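Long-range contact in cysteine S-methyltransferase NleE (Escherichia coli O157:H7, PDB 4R29), which probably methylates a zinc-finger cysteine of the host proteins TAB2 and TAB3 with S-adenosylmethionine, thereby blocking NF-kappa-B activation: residues Lys134-Val148 against Ala161-Asp173. The protein carries 1 engineered substitution. Sequence-based numbering, arbitrary orientation.
Sequences KIFPKENNDFLYIVV and ANRFIELYNIKRD
Phe136, Ile146 and Val148 pack against Phe164 and Tyr168 in a largely apolar helix-on-sheet contact. Antiparallel strands 131-137 and 145-151 form part of the three-stranded sheet of this Rossmann-like fold, and helix 155-181 packs on one face. Segment 161-173 runs roughly antiparallel to 145-148 (145°), their axes 10.1 Å apart at closest approach. Phe136 turns its edge toward the face of Tyr168 in an offset edge-to-face pair, with planes at 61° and Phe136 CE2 3.7 Å from Tyr168 CE2. Ile146 CB lies over one face of the Phe136 ring, toward its rim. Val148 splits its branches: CG1 meets Ala161 CB at 3.6 Å, while CG2 lies 3.4 Å from Phe164 CD2. From the second position of the type II turn 138-141, Glu139 N gives a weak hydrogen bond to Tyr168 OH (3.3 Å, 150°). Glu139 crosses Arg172 at about a right angle and touches its CD, but no salt bridge forms. Lys134 lays its CD 3.8 Å from Ile165 CD1. Phe164 also touches Gln111, an S-adenosylmethionine-binding residue, and Met198 and Ile201 of helix 186-201. Apolar packing thus carries most of this contact near the cofactor site, and the hydroxyl of Tyr168 adds one weak polar link to the turn.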
loop_
_atom_site.group_PDB
_atom_site.type_symbol
_atom_site.label_atom_id
_atom_site.label_comp_id
_atom_site.label_asym_id
_atom_site.label_seq_id
_atom_site.Cartn_x
_atom_site.Cartn_y
_atom_site.Cartn_z
ATOM N N LYS A 134 0.428 3.981 6.397
ATOM C CA LYS A 134 1.783 3.648 6.826
ATOM C C LYS A 134 2.614 3.394 5.570
ATOM O O LYS A 134 2.229 2.584 4.720
ATOM C CB LYS A 134 1.793 2.435 7.761
ATOM C CG LYS A 134 1.194 2.717 9.142
ATOM C CD LYS A 134 1.193 1.462 10.050
ATOM C CE LYS A 134 0.680 1.755 11.465
ATOM N NZ LYS A 134 1.737 2.321 12.361
ATOM N N ILE A 135 3.723 4.116 5.426
ATOM C CA ILE A 135 4.506 4.079 4.196
ATOM C C ILE A 135 5.926 3.639 4.490
ATOM O O ILE A 135 6.502 4.040 5.501
ATOM C CB ILE A 135 4.574 5.463 3.521
ATOM C CG1 ILE A 135 3.169 6.028 3.304
ATOM C CG2 ILE A 135 5.347 5.374 2.199
ATOM C CD1 ILE A 135 3.133 7.517 2.944
ATOM N N PHE A 136 6.484 2.815 3.608
ATOM C CA PHE A 136 7.890 2.423 3.715
ATOM C C PHE A 136 8.425 1.868 2.406
ATOM O O PHE A 136 7.657 1.389 1.573
ATOM C CB PHE A 136 8.110 1.415 4.840
ATOM C CG PHE A 136 7.205 0.227 4.774
ATOM C CD1 PHE A 136 5.929 0.283 5.320
ATOM C CD2 PHE A 136 7.624 -0.944 4.179
ATOM C CE1 PHE A 136 5.085 -0.811 5.272
ATOM C CE2 PHE A 136 6.773 -2.054 4.119
ATOM C CZ PHE A 136 5.501 -1.981 4.670
ATOM N N PRO A 137 9.754 1.936 2.225
ATOM C CA PRO A 137 10.407 1.449 1.006
ATOM C C PRO A 137 10.101 -0.028 0.752
ATOM O O PRO A 137 10.038 -0.810 1.690
ATOM C CB PRO A 137 11.906 1.618 1.318
ATOM C CG PRO A 137 11.969 2.688 2.362
ATOM C CD PRO A 137 10.726 2.477 3.198
ATOM N N LYS A 138 9.916 -0.405 -0.506
ATOM C CA LYS A 138 9.741 -1.803 -0.816
ATOM C C LYS A 138 11.060 -2.515 -0.661
ATOM O O LYS A 138 12.089 -2.052 -1.159
ATOM C CB LYS A 138 9.223 -2.022 -2.232
ATOM C CG LYS A 138 9.063 -3.502 -2.565
ATOM C CD LYS A 138 8.042 -3.734 -3.679
ATOM C CE LYS A 138 8.051 -5.187 -4.171
ATOM N NZ LYS A 138 8.418 -6.168 -3.095
ATOM N N GLU A 139 11.014 -3.632 0.060
ATOM C CA GLU A 139 12.096 -4.606 0.101
ATOM C C GLU A 139 12.625 -4.866 -1.313
ATOM O O GLU A 139 11.847 -4.995 -2.259
ATOM C CB GLU A 139 11.554 -5.913 0.692
ATOM C CG GLU A 139 12.557 -7.044 0.773
ATOM C CD GLU A 139 13.636 -6.769 1.795
ATOM O OE1 GLU A 139 13.666 -5.640 2.342
ATOM O OE2 GLU A 139 14.445 -7.683 2.052
ATOM N N ASN A 140 13.941 -4.926 -1.462
ATOM C CA ASN A 140 14.533 -5.358 -2.726
ATOM C C ASN A 140 14.153 -4.488 -3.926
ATOM O O ASN A 140 14.176 -4.946 -5.072
ATOM C CB ASN A 140 14.182 -6.830 -3.011
ATOM C CG ASN A 140 12.681 -7.048 -3.278
ATOM O OD1 ASN A 140 12.120 -6.523 -4.250
ATOM N ND2 ASN A 140 12.031 -7.827 -2.413
ATOM N N ASN A 141 13.802 -3.234 -3.675
ATOM C CA ASN A 141 13.485 -2.334 -4.774
ATOM C C ASN A 141 13.919 -0.916 -4.440
ATOM O O ASN A 141 13.775 -0.460 -3.300
ATOM C CB ASN A 141 11.997 -2.397 -5.129
ATOM C CG ASN A 141 11.655 -1.621 -6.400
ATOM O OD1 ASN A 141 11.582 -0.394 -6.393
ATOM N ND2 ASN A 141 11.419 -2.340 -7.487
ATOM N N ASP A 142 14.454 -0.230 -5.445
ATOM C CA ASP A 142 15.081 1.073 -5.264
ATOM C C ASP A 142 14.124 2.262 -5.295
ATOM O O ASP A 142 14.423 3.317 -4.743
ATOM C CB ASP A 142 16.151 1.286 -6.329
ATOM C CG ASP A 142 17.433 1.792 -5.741
ATOM O OD1 ASP A 142 17.594 1.655 -4.502
ATOM O OD2 ASP A 142 18.277 2.319 -6.506
ATOM N N PHE A 143 12.986 2.112 -5.948
ATOM C CA PHE A 143 12.114 3.266 -6.121
ATOM C C PHE A 143 10.719 3.055 -5.556
ATOM O O PHE A 143 9.997 4.015 -5.321
ATOM C CB PHE A 143 12.037 3.678 -7.596
ATOM C CG PHE A 143 11.606 2.571 -8.527
ATOM C CD1 PHE A 143 10.258 2.311 -8.743
ATOM C CD2 PHE A 143 12.547 1.806 -9.200
ATOM C CE1 PHE A 143 9.852 1.292 -9.606
ATOM C CE2 PHE A 143 12.152 0.784 -10.068
ATOM C CZ PHE A 143 10.803 0.529 -10.271
ATOM N N LEU A 144 10.360 1.794 -5.339
ATOM C CA LEU A 144 9.020 1.424 -4.925
ATOM C C LEU A 144 8.802 1.608 -3.422
ATOM O O LEU A 144 9.667 1.276 -2.605
ATOM C CB LEU A 144 8.749 -0.029 -5.312
ATOM C CG LEU A 144 7.682 -0.297 -6.374
ATOM C CD1 LEU A 144 7.567 0.854 -7.365
ATOM C CD2 LEU A 144 7.953 -1.619 -7.087
ATOM N N TYR A 145 7.640 2.152 -3.070
ATOM C CA TYR A 145 7.218 2.248 -1.673
ATOM C C TYR A 145 5.917 1.491 -1.442
ATOM O O TYR A 145 5.022 1.530 -2.270
ATOM C CB TYR A 145 7.055 3.708 -1.260
ATOM C CG TYR A 145 8.367 4.414 -1.149
ATOM C CD1 TYR A 145 9.009 4.908 -2.279
ATOM C CD2 TYR A 145 8.990 4.560 0.084
ATOM C CE1 TYR A 145 10.232 5.538 -2.180
ATOM C CE2 TYR A 145 10.213 5.199 0.194
ATOM C CZ TYR A 145 10.829 5.683 -0.942
ATOM O OH TYR A 145 12.047 6.321 -0.833
ATOM N N ILE A 146 5.833 0.785 -0.322
ATOM C CA ILE A 146 4.594 0.143 0.100
ATOM C C ILE A 146 3.720 1.153 0.851
ATOM O O ILE A 146 4.211 1.907 1.694
ATOM C CB ILE A 146 4.878 -1.048 1.052
ATOM C CG1 ILE A 146 5.879 -2.014 0.428
ATOM C CG2 ILE A 146 3.583 -1.767 1.435
ATOM C CD1 ILE A 146 5.324 -2.763 -0.712
ATOM N N VAL A 147 2.424 1.152 0.547
ATOM C CA VAL A 147 1.458 1.936 1.305
ATOM C C VAL A 147 0.414 1.045 1.946
ATOM O O VAL A 147 -0.301 0.305 1.265
ATOM C CB VAL A 147 0.748 2.980 0.424
ATOM C CG1 VAL A 147 -0.119 3.901 1.292
ATOM C CG2 VAL A 147 1.777 3.771 -0.401
ATOM N N VAL A 148 0.331 1.111 3.266
ATOM C CA VAL A 148 -0.703 0.412 4.011
ATOM C C VAL A 148 -1.746 1.437 4.459
ATOM O O VAL A 148 -1.477 2.285 5.324
ATOM C CB VAL A 148 -0.121 -0.321 5.253
ATOM C CG1 VAL A 148 -1.205 -1.100 5.995
ATOM C CG2 VAL A 148 1.021 -1.266 4.850
ATOM N N ALA A 161 -3.272 -3.140 10.071
ATOM C CA ALA A 161 -2.135 -2.551 9.391
ATOM C C ALA A 161 -0.869 -3.060 10.055
ATOM O O ALA A 161 0.090 -3.432 9.385
ATOM C CB ALA A 161 -2.191 -1.045 9.428
ATOM N N ASN A 162 -0.875 -3.077 11.380
ATOM C CA ASN A 162 0.272 -3.578 12.126
ATOM C C ASN A 162 0.513 -5.059 11.843
ATOM O O ASN A 162 1.641 -5.480 11.600
ATOM C CB ASN A 162 0.083 -3.338 13.628
ATOM C CG ASN A 162 0.387 -1.907 14.033
ATOM O OD1 ASN A 162 1.178 -1.215 13.383
ATOM N ND2 ASN A 162 -0.244 -1.455 15.105
ATOM N N ARG A 163 -0.559 -5.841 11.869
ATOM C CA ARG A 163 -0.475 -7.261 11.592
ATOM C C ARG A 163 0.080 -7.523 10.182
ATOM O O ARG A 163 0.838 -8.462 9.961
ATOM C CB ARG A 163 -1.839 -7.908 11.769
ATOM C CG ARG A 163 -1.857 -9.420 11.560
ATOM C CD ARG A 163 -1.149 -10.086 12.713
ATOM N NE ARG A 163 -1.226 -11.544 12.668
ATOM C CZ ARG A 163 -0.271 -12.343 13.138
ATOM N NH1 ARG A 163 0.835 -11.827 13.672
ATOM N NH2 ARG A 163 -0.412 -13.656 13.069
ATOM N N PHE A 164 -0.279 -6.682 9.230
ATOM C CA PHE A 164 0.289 -6.825 7.905
ATOM C C PHE A 164 1.804 -6.653 7.925
ATOM O O PHE A 164 2.527 -7.417 7.300
ATOM C CB PHE A 164 -0.328 -5.826 6.929
ATOM C CG PHE A 164 0.434 -5.700 5.647
ATOM C CD1 PHE A 164 0.292 -6.648 4.649
ATOM C CD2 PHE A 164 1.322 -4.649 5.450
ATOM C CE1 PHE A 164 1.002 -6.547 3.458
ATOM C CE2 PHE A 164 2.035 -4.533 4.261
ATOM C CZ PHE A 164 1.877 -5.488 3.262
ATOM N N ILE A 165 2.277 -5.637 8.635
ATOM C CA ILE A 165 3.702 -5.348 8.687
ATOM C C ILE A 165 4.499 -6.514 9.302
ATOM O O ILE A 165 5.597 -6.854 8.835
ATOM C CB ILE A 165 3.957 -4.023 9.423
ATOM C CG1 ILE A 165 3.347 -2.864 8.625
ATOM C CG2 ILE A 165 5.453 -3.793 9.641
ATOM C CD1 ILE A 165 3.381 -1.530 9.372
ATOM N N GLU A 166 3.927 -7.131 10.332
ATOM C CA GLU A 166 4.501 -8.348 10.909
ATOM C C GLU A 166 4.559 -9.479 9.899
ATOM O O GLU A 166 5.592 -10.136 9.767
ATOM C CB GLU A 166 3.683 -8.826 12.102
ATOM C CG GLU A 166 3.715 -7.893 13.272
ATOM C CD GLU A 166 2.709 -8.300 14.329
ATOM O OE1 GLU A 166 2.376 -7.453 15.188
ATOM O OE2 GLU A 166 2.247 -9.463 14.292
ATOM N N LEU A 167 3.444 -9.732 9.209
ATOM C CA LEU A 167 3.436 -10.799 8.226
ATOM C C LEU A 167 4.389 -10.440 7.095
ATOM O O LEU A 167 5.156 -11.268 6.636
ATOM C CB LEU A 167 2.018 -11.075 7.710
ATOM C CG LEU A 167 1.008 -11.533 8.773
ATOM C CD1 LEU A 167 -0.394 -11.699 8.215
ATOM C CD2 LEU A 167 1.480 -12.836 9.417
ATOM N N TYR A 168 4.366 -9.189 6.667
ATOM C CA TYR A 168 5.264 -8.750 5.611
ATOM C C TYR A 168 6.737 -8.945 5.990
ATOM O O TYR A 168 7.556 -9.313 5.154
ATOM C CB TYR A 168 5.021 -7.292 5.294
ATOM C CG TYR A 168 5.926 -6.756 4.217
ATOM C CD1 TYR A 168 5.638 -6.982 2.876
ATOM C CD2 TYR A 168 7.063 -6.025 4.534
ATOM C CE1 TYR A 168 6.448 -6.491 1.880
ATOM C CE2 TYR A 168 7.889 -5.530 3.543
ATOM C CZ TYR A 168 7.572 -5.768 2.216
ATOM O OH TYR A 168 8.373 -5.289 1.209
ATOM N N ASN A 169 7.063 -8.670 7.246
ATOM C CA ASN A 169 8.423 -8.834 7.729
ATOM C C ASN A 169 8.825 -10.302 7.792
ATOM O O ASN A 169 9.964 -10.655 7.531
ATOM C CB ASN A 169 8.583 -8.188 9.107
ATOM C CG ASN A 169 8.707 -6.677 9.032
ATOM O OD1 ASN A 169 9.137 -6.130 8.019
ATOM N ND2 ASN A 169 8.325 -5.995 10.105
ATOM N N ILE A 170 7.880 -11.154 8.164
ATOM C CA ILE A 170 8.153 -12.567 8.185
ATOM C C ILE A 170 8.440 -13.043 6.768
ATOM O O ILE A 170 9.427 -13.738 6.533
ATOM C CB ILE A 170 6.982 -13.346 8.741
ATOM C CG1 ILE A 170 6.868 -13.121 10.248
ATOM C CG2 ILE A 170 7.136 -14.828 8.410
ATOM C CD1 ILE A 170 5.651 -13.811 10.851
ATOM N N LYS A 171 7.584 -12.655 5.822
ATOM C CA LYS A 171 7.796 -13.035 4.429
ATOM C C LYS A 171 9.180 -12.597 3.959
ATOM O O LYS A 171 9.955 -13.404 3.468
ATOM C CB LYS A 171 6.740 -12.428 3.505
ATOM C CG LYS A 171 6.802 -12.969 2.067
ATOM C CD LYS A 171 6.597 -11.867 1.044
ATOM C CE LYS A 171 5.833 -12.351 -0.208
ATOM N NZ LYS A 171 6.255 -13.706 -0.719
ATOM N N ARG A 172 9.496 -11.314 4.111
ATOM C CA ARG A 172 10.759 -10.825 3.578
ATOM C C ARG A 172 11.978 -11.416 4.328
ATOM O O ARG A 172 12.992 -11.711 3.705
ATOM C CB ARG A 172 10.794 -9.294 3.504
ATOM C CG ARG A 172 10.956 -8.620 4.825
ATOM C CD ARG A 172 12.375 -8.111 5.050
ATOM N NE ARG A 172 12.543 -7.668 6.436
ATOM C CZ ARG A 172 11.967 -6.580 6.946
ATOM N NH1 ARG A 172 11.183 -5.822 6.182
ATOM N NH2 ARG A 172 12.165 -6.253 8.221
ATOM N N ASP A 173 11.867 -11.625 5.640
ATOM C CA ASP A 173 12.939 -12.303 6.380
ATOM C C ASP A 173 13.200 -13.709 5.836
ATOM O O ASP A 173 14.349 -14.108 5.622
ATOM C CB ASP A 173 12.643 -12.352 7.883
ATOM C CG ASP A 173 12.744 -10.983 8.535
ATOM O OD1 ASP A 173 13.125 -10.021 7.835
ATOM O OD2 ASP A 173 12.453 -10.860 9.741
#